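PDB 5YI6: CRISPR-associated endoribonuclease Cas6 1 from Methanocaldococcus jannaschii DSM 2661, which probably binds and cuts CRISPR transcripts, processing them into the crRNAs that guide adaptive immunity against viruses and other mobile genetic elements. Local coordinates for residues A[50-55]-A[83-88]; A[56-61]-A[129-134]; A[160-165]-A[224-229]; A[5-10]-A[114-119]. One frame throughout, in Å; residues are numbered along the deposited sequence.

Contact 1 (A[50-55]-A[83-88]); sequences QKFKFF and ISSPNN
The ring of Phe52 pushes its far end against the turn at Ser85 and Asn87. Its CZ does the touching: Ser85 OG lies at the ring edge, near the ring plane, 3.5 Å from Phe52 CZ. That same CZ sits 3.6 Å from Asn87 CB, and the ring and the Asn87 amide stand nearly perpendicular, their planes 80° apart. The backbone N of Phe54 lies over the centre of one ring face. The polar core of the contact is the Ser85 hydroxyl. Set anti to the backbone N (chi1 177°), Ser85 OG donates to Phe54 O at 2.7 Å and accepts from Asn87 N at 2.9 Å, closing an ST turn. Gripped from two directions, the hydroxyl is fixed in rotation. Pro86 CD packs 3.3 Å from Phe54 O, on a carbonyl presented by an inverse gamma turn centred on Phe54. Farther on, Phe55 CB rests 3.3 Å from Ser84 O, while its ring leads away from the strand. Phe90, in helix 88-101, meets the rings of both Phe52 and Phe55, and its backbone N is capped by Asn87 OD1. The loop held this way carries Lys53, the probable transition-state stabiliser, and the Phe55 side chain is about 7 Å from that of Tyr32, the probable proton acceptor. The arrangement is consistent with a Cas6 active-site loop, seated on a strand end and a helix N-cap.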
# COMPACT_ATOMS: atom_id res chain seq x y z
N GLN A 50 16.12 -6.59 2.65
CA GLN A 50 15.54 -6.98 3.92
C GLN A 50 15.13 -5.80 4.78
O GLN A 50 14.29 -5.94 5.67
CB GLN A 50 16.53 -7.88 4.68
CG GLN A 50 16.82 -9.19 3.95
CD GLN A 50 15.54 -10.01 3.78
OE1 GLN A 50 15.03 -10.55 4.76
NE2 GLN A 50 15.03 -10.09 2.55
N LYS A 51 15.71 -4.62 4.53
CA LYS A 51 15.34 -3.41 5.24
C LYS A 51 14.76 -2.37 4.30
O LYS A 51 14.68 -1.19 4.64
CB LYS A 51 16.56 -2.84 5.98
CG LYS A 51 17.11 -3.85 6.97
CD LYS A 51 18.31 -3.31 7.72
CE LYS A 51 18.82 -4.29 8.78
NZ LYS A 51 17.85 -4.51 9.89
N PHE A 52 14.37 -2.79 3.10
CA PHE A 52 13.88 -1.86 2.09
C PHE A 52 12.46 -1.42 2.40
O PHE A 52 11.59 -2.27 2.57
CB PHE A 52 13.95 -2.55 0.72
CG PHE A 52 13.44 -1.69 -0.40
CD1 PHE A 52 14.17 -0.55 -0.80
CD2 PHE A 52 12.25 -2.02 -1.06
CE1 PHE A 52 13.70 0.26 -1.83
CE2 PHE A 52 11.79 -1.22 -2.10
CZ PHE A 52 12.52 -0.10 -2.50
N LYS A 53 12.21 -0.10 2.48
CA LYS A 53 10.88 0.35 2.88
C LYS A 53 10.17 1.22 1.85
O LYS A 53 9.07 1.71 2.12
CB LYS A 53 10.96 1.04 4.23
CG LYS A 53 11.35 0.03 5.34
CD LYS A 53 11.14 0.62 6.72
CE LYS A 53 11.26 -0.44 7.80
NZ LYS A 53 10.73 0.07 9.11
N PHE A 54 10.73 1.38 0.64
CA PHE A 54 10.13 2.25 -0.38
C PHE A 54 9.29 1.45 -1.36
O PHE A 54 9.59 1.35 -2.54
CB PHE A 54 11.23 3.03 -1.10
CG PHE A 54 11.98 3.94 -0.16
CD1 PHE A 54 11.38 5.10 0.31
CD2 PHE A 54 13.27 3.60 0.26
CE1 PHE A 54 12.06 5.94 1.23
CE2 PHE A 54 13.96 4.45 1.15
CZ PHE A 54 13.36 5.61 1.63
N PHE A 55 8.22 0.85 -0.82
CA PHE A 55 7.23 0.15 -1.64
C PHE A 55 5.92 0.17 -0.88
O PHE A 55 5.89 0.48 0.32
CB PHE A 55 7.65 -1.29 -1.98
CG PHE A 55 7.61 -2.27 -0.82
CD1 PHE A 55 6.50 -3.12 -0.62
CD2 PHE A 55 8.67 -2.33 0.07
CE1 PHE A 55 6.47 -4.02 0.46
CE2 PHE A 55 8.65 -3.24 1.16
CZ PHE A 55 7.54 -4.09 1.35
N ILE A 83 0.93 -4.21 -5.92
CA ILE A 83 2.19 -3.97 -5.22
C ILE A 83 3.01 -3.06 -6.12
O ILE A 83 3.05 -3.26 -7.34
CB ILE A 83 3.00 -5.27 -4.97
CG1 ILE A 83 2.12 -6.40 -4.41
CG2 ILE A 83 4.19 -4.96 -4.02
CD1 ILE A 83 2.87 -7.77 -4.14
N SER A 84 3.66 -2.06 -5.53
CA SER A 84 4.40 -1.12 -6.38
C SER A 84 5.60 -0.56 -5.64
O SER A 84 5.62 -0.48 -4.40
CB SER A 84 3.54 0.04 -6.88
OG SER A 84 3.08 0.83 -5.78
N SER A 85 6.59 -0.11 -6.42
CA SER A 85 7.76 0.52 -5.83
C SER A 85 8.40 1.44 -6.87
O SER A 85 8.37 1.12 -8.07
CB SER A 85 8.78 -0.54 -5.37
OG SER A 85 9.96 0.09 -4.85
N PRO A 86 9.04 2.54 -6.44
CA PRO A 86 9.91 3.25 -7.39
C PRO A 86 11.15 2.44 -7.74
O PRO A 86 11.89 2.83 -8.65
CB PRO A 86 10.26 4.56 -6.64
CG PRO A 86 10.11 4.22 -5.14
CD PRO A 86 8.93 3.23 -5.13
N ASN A 87 11.40 1.30 -7.07
CA ASN A 87 12.53 0.41 -7.36
C ASN A 87 12.03 -0.80 -8.14
O ASN A 87 11.45 -1.73 -7.56
CB ASN A 87 13.22 -0.02 -6.07
CG ASN A 87 14.49 -0.81 -6.34
OD1 ASN A 87 14.54 -1.64 -7.25
ND2 ASN A 87 15.53 -0.54 -5.57
N ASN A 88 12.26 -0.82 -9.46
CA ASN A 88 11.68 -1.91 -10.24
C ASN A 88 12.39 -3.23 -10.00
O ASN A 88 11.79 -4.30 -10.18
CB ASN A 88 11.65 -1.58 -11.74
CG ASN A 88 13.01 -1.48 -12.33
OD1 ASN A 88 13.93 -0.94 -11.71
ND2 ASN A 88 13.16 -1.98 -13.55

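Contact 2 (A[56-61]-A[129-134]); sequences TFSLLQ and KTISPI
The Gln61 carboxamide crosses the Ile131 side chain at about a right angle, its NE2 4.0 Å from Ile131 CB, and Leu59 O lies close to the amide plane, 12° out of it. That carbonyl, also flat, is approached from both faces: Gln61 NE2 donates to Leu59 O at 3.2 Å from one face, Ser58 OG to Leu59 O at 2.7 Å from the opposite one. Neither donor sits on a lone pair, and together they tie the Ser58 and Gln61 side chains to one carbonyl. The segments meet at the seam between the two ferredoxin-like halves of this Cas6 protein, where the chain leading on from strand 56-57 of the N-terminal sheet meets that following strand 127-130 of the C-terminal sheet. Two hydrogen bonds stitch the seam. Leu59 N gives a fairly straight bond to Ile131 O at 3.0 Å, and Ser132 OG donates to Phe57 O at 2.9 Å. Ser132 OG is also hydrogen-bonded to Met236 N, so this buried hydroxyl is well supplied. The bend of the Gln61 chain at chi2 (-72°) folds its amide back toward Leu59, where a water accepts from NE2 and donates to Ile131 O. A second water donates to Gln61 OE1 and accepts a weak bond from Lys129 NZ. Next to these bonds the Ile131 branch lies against a serine carbon, its CD1 3.6 Å from Ser58 CB.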
# COMPACT_ATOMS: atom_id res chain seq x y z
N THR A 56 4.84 -0.14 -1.58
CA THR A 56 3.53 -0.21 -0.91
C THR A 56 2.72 -1.35 -1.52
O THR A 56 3.10 -1.93 -2.53
CB THR A 56 2.76 1.12 -1.00
OG1 THR A 56 1.55 1.03 -0.22
CG2 THR A 56 2.42 1.50 -2.50
N PHE A 57 1.59 -1.69 -0.88
CA PHE A 57 0.68 -2.63 -1.49
C PHE A 57 -0.73 -2.31 -1.00
O PHE A 57 -0.93 -1.59 -0.01
CB PHE A 57 1.07 -4.10 -1.23
CG PHE A 57 1.34 -4.44 0.23
CD1 PHE A 57 0.32 -4.97 1.04
CD2 PHE A 57 2.63 -4.29 0.77
CE1 PHE A 57 0.58 -5.31 2.39
CE2 PHE A 57 2.90 -4.60 2.11
CZ PHE A 57 1.87 -5.14 2.92
N SER A 58 -1.70 -2.83 -1.74
CA SER A 58 -3.10 -2.50 -1.51
C SER A 58 -3.72 -3.49 -0.51
O SER A 58 -3.09 -4.46 -0.08
CB SER A 58 -3.87 -2.58 -2.85
OG SER A 58 -3.99 -3.94 -3.26
N LEU A 59 -4.98 -3.22 -0.13
CA LEU A 59 -5.82 -4.26 0.42
C LEU A 59 -6.11 -5.30 -0.67
O LEU A 59 -5.98 -5.01 -1.87
CB LEU A 59 -7.14 -3.69 0.91
CG LEU A 59 -7.08 -2.45 1.81
CD1 LEU A 59 -8.51 -1.95 2.11
CD2 LEU A 59 -6.39 -2.84 3.04
N LEU A 60 -6.58 -6.48 -0.25
CA LEU A 60 -7.07 -7.46 -1.23
C LEU A 60 -8.32 -6.92 -1.89
O LEU A 60 -9.25 -6.47 -1.21
CB LEU A 60 -7.35 -8.81 -0.54
CG LEU A 60 -6.10 -9.55 -0.03
CD1 LEU A 60 -6.45 -10.74 0.90
CD2 LEU A 60 -5.19 -10.04 -1.21
N GLN A 61 -8.34 -6.92 -3.21
CA GLN A 61 -9.47 -6.39 -3.96
C GLN A 61 -10.28 -7.55 -4.53
O GLN A 61 -9.72 -8.48 -5.10
CB GLN A 61 -9.01 -5.51 -5.12
CG GLN A 61 -8.03 -4.36 -4.68
CD GLN A 61 -8.70 -3.25 -3.90
OE1 GLN A 61 -9.72 -2.71 -4.34
NE2 GLN A 61 -8.12 -2.86 -2.73
N LYS A 129 -7.47 7.67 -5.85
CA LYS A 129 -8.19 7.17 -4.70
C LYS A 129 -7.35 6.10 -4.03
O LYS A 129 -6.59 5.39 -4.68
CB LYS A 129 -9.57 6.62 -5.07
CG LYS A 129 -9.50 5.29 -5.70
CD LYS A 129 -10.92 4.70 -5.92
CE LYS A 129 -10.83 3.28 -6.48
NZ LYS A 129 -12.16 2.65 -6.80
N THR A 130 -7.48 5.99 -2.71
CA THR A 130 -6.70 5.00 -1.97
C THR A 130 -7.25 3.60 -2.25
O THR A 130 -8.47 3.38 -2.29
CB THR A 130 -6.76 5.30 -0.47
OG1 THR A 130 -8.14 5.38 -0.03
CG2 THR A 130 -6.02 6.66 -0.13
N ILE A 131 -6.33 2.66 -2.51
CA ILE A 131 -6.63 1.23 -2.44
C ILE A 131 -5.97 0.57 -1.23
O ILE A 131 -6.27 -0.60 -0.93
CB ILE A 131 -6.26 0.50 -3.75
CG1 ILE A 131 -4.77 0.75 -4.15
CG2 ILE A 131 -7.17 1.03 -4.87
CD1 ILE A 131 -4.35 -0.09 -5.45
N SER A 132 -5.13 1.30 -0.48
CA SER A 132 -4.95 1.02 0.93
C SER A 132 -4.92 2.39 1.62
O SER A 132 -4.46 3.39 1.02
CB SER A 132 -3.68 0.21 1.24
OG SER A 132 -2.52 0.75 0.64
N PRO A 133 -5.49 2.51 2.81
CA PRO A 133 -5.69 3.85 3.38
C PRO A 133 -4.36 4.48 3.81
O PRO A 133 -3.37 3.80 4.06
CB PRO A 133 -6.61 3.60 4.59
CG PRO A 133 -6.35 2.18 5.01
CD PRO A 133 -6.08 1.44 3.65
N ILE A 134 -4.39 5.82 3.93
CA ILE A 134 -3.20 6.63 4.22
C ILE A 134 -3.06 6.80 5.72
O ILE A 134 -4.02 7.15 6.41
CB ILE A 134 -3.27 7.99 3.50
CG1 ILE A 134 -3.06 7.77 2.00
CG2 ILE A 134 -2.23 9.04 4.08
CD1 ILE A 134 -3.52 8.94 1.13
O HOH W 1 -9.28 -1.09 -1.32
O HOH W 2 -11.03 -0.11 -5.18

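Contact 3 (A[160-165]-A[224-229]); sequences ENLKNN and CGFGEK. With PO4 (phosphate ion), chain K.
Phe226 is the first residue of 224-229 to meet the helix: its CB packs 4.3 Å from Leu162 CD1, while its ring turns edge-to-face with Phe209. Gly227 follows and takes the closest approach of the helix. Here Leu162 CD1 stands 3.6 Å from Gly227 N: chi1 (-170°) puts CG anti to the backbone N, and chi2 then turns CD1 to the loop. The N-H of Gly227 is satisfied by a water, which accepts from Gly227 N at 2.7 Å and donates to both Leu162 O and Asn165 OD1. One water therefore ties the helix backbone, a helix side chain and the loop together. Gly227 O and Asn165 OD1, two acceptors, come within 3.2 Å of each other; Lys169 NZ, hydrogen-bonded to both, probably offsets their repulsion. Gly227 has a positive phi, which favours glycine. At Glu228, CG lies 3.5 Å from Asn165 ND2, with the amide and carboxylate planes 32° apart, and OE2 accepts from Lys137 N. Lys229 ends the walk by donating its backbone N to phosphate O4 at 2.9 Å, nearly straight (169°). That phosphate probably came from the crystallisation liquor, but the Glu228 side chain beside it is about 10 Å from that of Lys53, the probable transition-state stabiliser. The sequence GFG beginning at Gly225 opens the glycine-rich loop characteristic of Cas6 and related RAMP proteins, here backed by helix 158-174.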
# COMPACT_ATOMS: atom_id res chain seq x y z
N GLU A 160 0.11 19.84 4.90
CA GLU A 160 1.54 20.00 4.73
C GLU A 160 2.30 18.78 5.20
O GLU A 160 3.36 18.48 4.67
CB GLU A 160 2.03 21.26 5.47
CG GLU A 160 1.61 22.56 4.74
CD GLU A 160 2.13 22.64 3.30
OE1 GLU A 160 3.30 22.26 3.05
OE2 GLU A 160 1.38 23.09 2.41
N ASN A 161 1.79 18.07 6.20
CA ASN A 161 2.50 16.88 6.65
C ASN A 161 2.50 15.78 5.59
O ASN A 161 3.50 15.08 5.42
CB ASN A 161 1.93 16.37 7.97
CG ASN A 161 2.49 17.15 9.15
OD1 ASN A 161 2.73 18.35 9.04
ND2 ASN A 161 2.72 16.48 10.26
N LEU A 162 1.39 15.64 4.85
CA LEU A 162 1.37 14.68 3.73
C LEU A 162 2.38 15.08 2.65
O LEU A 162 3.13 14.24 2.13
CB LEU A 162 -0.06 14.59 3.15
CG LEU A 162 -0.23 13.42 2.15
CD1 LEU A 162 -0.15 12.09 2.93
CD2 LEU A 162 -1.54 13.51 1.39
N LYS A 163 2.40 16.38 2.29
CA LYS A 163 3.37 16.84 1.28
C LYS A 163 4.81 16.63 1.75
O LYS A 163 5.66 16.16 1.00
CB LYS A 163 3.12 18.31 0.96
CG LYS A 163 1.80 18.54 0.17
CD LYS A 163 1.52 20.02 -0.03
CE LYS A 163 2.72 20.73 -0.60
NZ LYS A 163 2.36 22.12 -0.93
N ASN A 164 5.11 17.03 2.99
CA ASN A 164 6.48 16.96 3.46
C ASN A 164 6.93 15.53 3.65
O ASN A 164 8.10 15.21 3.42
CB ASN A 164 6.63 17.75 4.75
CG ASN A 164 6.56 19.24 4.50
OD1 ASN A 164 6.98 19.70 3.43
ND2 ASN A 164 6.07 20.01 5.48
N ASN A 165 6.02 14.65 4.05
CA ASN A 165 6.37 13.24 4.07
C ASN A 165 6.82 12.78 2.69
O ASN A 165 7.85 12.11 2.55
CB ASN A 165 5.18 12.40 4.55
CG ASN A 165 5.40 10.92 4.29
OD1 ASN A 165 5.13 10.43 3.18
ND2 ASN A 165 5.94 10.24 5.27
N CYS A 224 5.39 4.75 -4.66
CA CYS A 224 5.91 4.49 -3.31
C CYS A 224 4.81 4.44 -2.26
O CYS A 224 4.97 3.78 -1.23
CB CYS A 224 6.90 5.59 -2.91
SG CYS A 224 7.84 5.21 -1.35
N GLY A 225 3.70 5.11 -2.52
CA GLY A 225 2.63 5.30 -1.56
C GLY A 225 2.69 6.70 -0.97
O GLY A 225 3.74 7.35 -0.94
N PHE A 226 1.54 7.18 -0.52
CA PHE A 226 1.40 8.42 0.22
C PHE A 226 1.43 8.12 1.72
O PHE A 226 1.08 7.02 2.16
CB PHE A 226 0.09 9.15 -0.17
CG PHE A 226 0.15 9.79 -1.54
CD1 PHE A 226 0.51 11.14 -1.66
CD2 PHE A 226 -0.08 9.04 -2.69
CE1 PHE A 226 0.60 11.74 -2.90
CE2 PHE A 226 0.01 9.61 -3.95
CZ PHE A 226 0.36 10.97 -4.08
N GLY A 227 1.88 9.11 2.51
CA GLY A 227 1.84 8.86 3.96
C GLY A 227 2.92 7.88 4.41
O GLY A 227 3.84 7.54 3.69
N GLU A 228 2.73 7.36 5.63
CA GLU A 228 3.73 6.55 6.31
C GLU A 228 3.37 5.06 6.29
O GLU A 228 2.29 4.67 5.87
CB GLU A 228 3.89 7.02 7.76
CG GLU A 228 4.34 8.45 7.84
CD GLU A 228 4.32 8.96 9.27
OE1 GLU A 228 5.11 8.45 10.09
OE2 GLU A 228 3.51 9.84 9.58
N LYS A 229 4.31 4.24 6.76
CA LYS A 229 4.16 2.77 6.83
C LYS A 229 3.81 2.18 5.47
O LYS A 229 3.04 1.20 5.37
CB LYS A 229 3.10 2.36 7.86
CG LYS A 229 3.46 2.80 9.33
CD LYS A 229 4.91 2.41 9.67
CE LYS A 229 5.25 2.62 11.15
NZ LYS A 229 6.72 2.67 11.37
P PO4 K . 7.45 5.84 8.97
O1 PO4 K . 7.87 7.24 8.54
O2 PO4 K . 6.39 5.93 10.06
O3 PO4 K . 8.65 5.10 9.51
O4 PO4 K . 6.94 5.07 7.75
O HOH W 3 3.21 11.37 1.70

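Contact 4 (A[5-10]-A[114-119]); sequences MRIELE and RKAKIL. With PO4 (phosphate ion), chain G.
Glu8 and Lys117 face each other as an antiparallel hydrogen-bonded pair, Glu8 N giving to Lys117 O at 2.9 Å and Lys117 N to Glu8 O at 2.8 Å. The first of these bonds lies in the carbonyl plane. Past them, Leu119 N donates to Arg6 O, and Glu10 N to Lys115 O. Ile7 with Ile118 and Leu9 with Ala116 form the non-hydrogen-bonded pairs between; Leu9 CD2 reaches within 4.0 Å of Ala116 CB on the face packed by helix 88-101. At the end of that face the extended Met5 chain places CE 3.9 Å from Ile118 CG1. These are inner strands of the antiparallel sheet of the N-terminal ferredoxin-like half, running at 154° to each other. On the other face sit Glu8, Glu10, Lys115 and Lys117. Lys117, its chain extended with CG anti to N (chi1 175°), carries NZ to a phosphate ion, probably from the crystallisation liquor, 3.0 Å from O3. A water bridges Lys117 NZ and Glu8 OE2. Leu119 CD1 packs 3.8 Å from Glu8 CB and beside the aliphatic part of Arg6. Farther out, Arg63 pairs with Glu8 OE2 and also binds the phosphate, while the Arg6 guanidinium reaches Glu223 and the carbonyls of Tyr222 and Val237.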
# COMPACT_ATOMS: atom_id res chain seq x y z
N MET A 5 7.78 0.39 -10.86
CA MET A 5 6.99 -0.71 -11.39
C MET A 5 5.83 -0.97 -10.45
O MET A 5 5.98 -0.92 -9.22
CB MET A 5 7.83 -1.98 -11.56
CG MET A 5 7.08 -3.10 -12.27
SD MET A 5 8.25 -4.42 -12.59
CE MET A 5 7.20 -5.49 -13.60
N ARG A 6 4.67 -1.22 -11.06
CA ARG A 6 3.46 -1.65 -10.35
C ARG A 6 2.99 -2.97 -10.96
O ARG A 6 2.95 -3.11 -12.19
CB ARG A 6 2.34 -0.61 -10.45
CG ARG A 6 1.01 -1.12 -9.84
CD ARG A 6 -0.09 -0.04 -9.85
NE ARG A 6 0.31 1.10 -9.00
CZ ARG A 6 -0.55 1.84 -8.29
NH1 ARG A 6 -1.86 1.59 -8.34
NH2 ARG A 6 -0.10 2.84 -7.51
N ILE A 7 2.62 -3.93 -10.11
CA ILE A 7 2.06 -5.19 -10.59
C ILE A 7 0.76 -5.48 -9.86
O ILE A 7 0.51 -5.03 -8.73
CB ILE A 7 3.02 -6.39 -10.46
CG1 ILE A 7 3.40 -6.65 -9.02
CG2 ILE A 7 4.34 -6.18 -11.31
CD1 ILE A 7 2.56 -7.68 -8.31
N GLU A 8 -0.09 -6.18 -10.55
CA GLU A 8 -1.31 -6.77 -10.01
C GLU A 8 -1.10 -8.28 -9.87
O GLU A 8 -1.03 -8.99 -10.88
CB GLU A 8 -2.45 -6.45 -10.97
CG GLU A 8 -3.76 -7.20 -10.58
CD GLU A 8 -4.78 -7.10 -11.68
OE1 GLU A 8 -4.90 -8.05 -12.50
OE2 GLU A 8 -5.46 -6.06 -11.73
N LEU A 9 -1.04 -8.78 -8.64
CA LEU A 9 -0.95 -10.21 -8.42
C LEU A 9 -2.35 -10.77 -8.49
O LEU A 9 -3.21 -10.36 -7.71
CB LEU A 9 -0.38 -10.60 -7.07
CG LEU A 9 1.06 -10.69 -6.69
CD1 LEU A 9 1.10 -11.38 -5.29
CD2 LEU A 9 1.76 -11.50 -7.77
N GLU A 10 -2.55 -11.74 -9.40
CA GLU A 10 -3.83 -12.39 -9.55
C GLU A 10 -3.85 -13.62 -8.65
O GLU A 10 -3.06 -14.55 -8.86
CB GLU A 10 -4.03 -12.78 -11.02
CG GLU A 10 -3.84 -11.57 -11.94
CD GLU A 10 -4.11 -11.85 -13.43
OE1 GLU A 10 -4.38 -13.01 -13.79
OE2 GLU A 10 -4.02 -10.91 -14.22
N ARG A 114 -1.34 -16.86 -9.27
CA ARG A 114 -1.47 -17.34 -10.64
C ARG A 114 -0.54 -16.62 -11.62
O ARG A 114 0.12 -17.26 -12.43
CB ARG A 114 -2.93 -17.17 -11.10
CG ARG A 114 -3.91 -18.04 -10.29
CD ARG A 114 -3.57 -19.53 -10.43
NE ARG A 114 -4.66 -20.38 -9.95
CZ ARG A 114 -4.52 -21.66 -9.61
NH1 ARG A 114 -3.33 -22.25 -9.70
NH2 ARG A 114 -5.58 -22.35 -9.17
N LYS A 115 -0.54 -15.29 -11.61
CA LYS A 115 0.15 -14.45 -12.60
C LYS A 115 0.40 -13.09 -11.97
O LYS A 115 -0.26 -12.70 -11.00
CB LYS A 115 -0.69 -14.22 -13.86
CG LYS A 115 -1.30 -15.43 -14.51
CD LYS A 115 -2.05 -15.04 -15.76
CE LYS A 115 -2.70 -16.29 -16.40
NZ LYS A 115 -3.43 -15.94 -17.61
N ALA A 116 1.31 -12.32 -12.57
CA ALA A 116 1.52 -10.94 -12.14
C ALA A 116 1.38 -10.05 -13.36
O ALA A 116 2.25 -10.06 -14.25
CB ALA A 116 2.91 -10.76 -11.49
N LYS A 117 0.35 -9.20 -13.36
CA LYS A 117 0.06 -8.34 -14.49
C LYS A 117 0.83 -7.03 -14.33
O LYS A 117 0.82 -6.42 -13.25
CB LYS A 117 -1.45 -8.09 -14.57
CG LYS A 117 -1.86 -7.09 -15.66
CD LYS A 117 -3.34 -6.79 -15.57
CE LYS A 117 -3.77 -5.73 -16.58
NZ LYS A 117 -5.26 -5.44 -16.44
N ILE A 118 1.52 -6.62 -15.38
CA ILE A 118 2.31 -5.39 -15.33
C ILE A 118 1.40 -4.19 -15.57
O ILE A 118 0.63 -4.17 -16.53
CB ILE A 118 3.43 -5.42 -16.38
CG1 ILE A 118 4.39 -6.58 -16.09
CG2 ILE A 118 4.16 -4.03 -16.46
CD1 ILE A 118 5.28 -6.92 -17.31
N LEU A 119 1.48 -3.17 -14.70
CA LEU A 119 0.63 -1.99 -14.81
C LEU A 119 1.53 -0.79 -15.07
O LEU A 119 2.10 -0.21 -14.12
CB LEU A 119 -0.20 -1.78 -13.54
CG LEU A 119 -1.13 -2.96 -13.26
CD1 LEU A 119 -1.86 -2.82 -11.92
CD2 LEU A 119 -2.16 -3.07 -14.37
P PO4 G . -7.11 -8.66 -15.36
O1 PO4 G . -6.74 -7.68 -14.27
O2 PO4 G . -6.75 -10.07 -15.03
O3 PO4 G . -6.45 -8.24 -16.64
O4 PO4 G . -8.62 -8.63 -15.49
O HOH W 4 4.61 -0.18 -13.72
O HOH W 5 -5.93 -4.28 -13.97

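How the contacts relate
From the N terminus, strand 5-12 opens contact 4; the chain then runs through 50-55 and 56-61, which open contacts 1 and 2. Residues 83-88 close contact 1, 114-119 close contact 4, and 129-134 close contact 2. Contact 1 therefore lies within the span of contact 4, whereas contact 2 crosses both. Contact 3 begins only afterwards and closes at 224-229. Contacts 4 and 1 are joined by strand 78-85, which pairs with 5-12 and, through Ser84 and Thr56, with strand 56-57 of contact 2. Contact 2 then leads into the C-terminal half, where Ile134 packs on Leu162 and Phe226 of contact 3. Cys224 also touches Phe54 and Pro86, linking contacts 1 and 3.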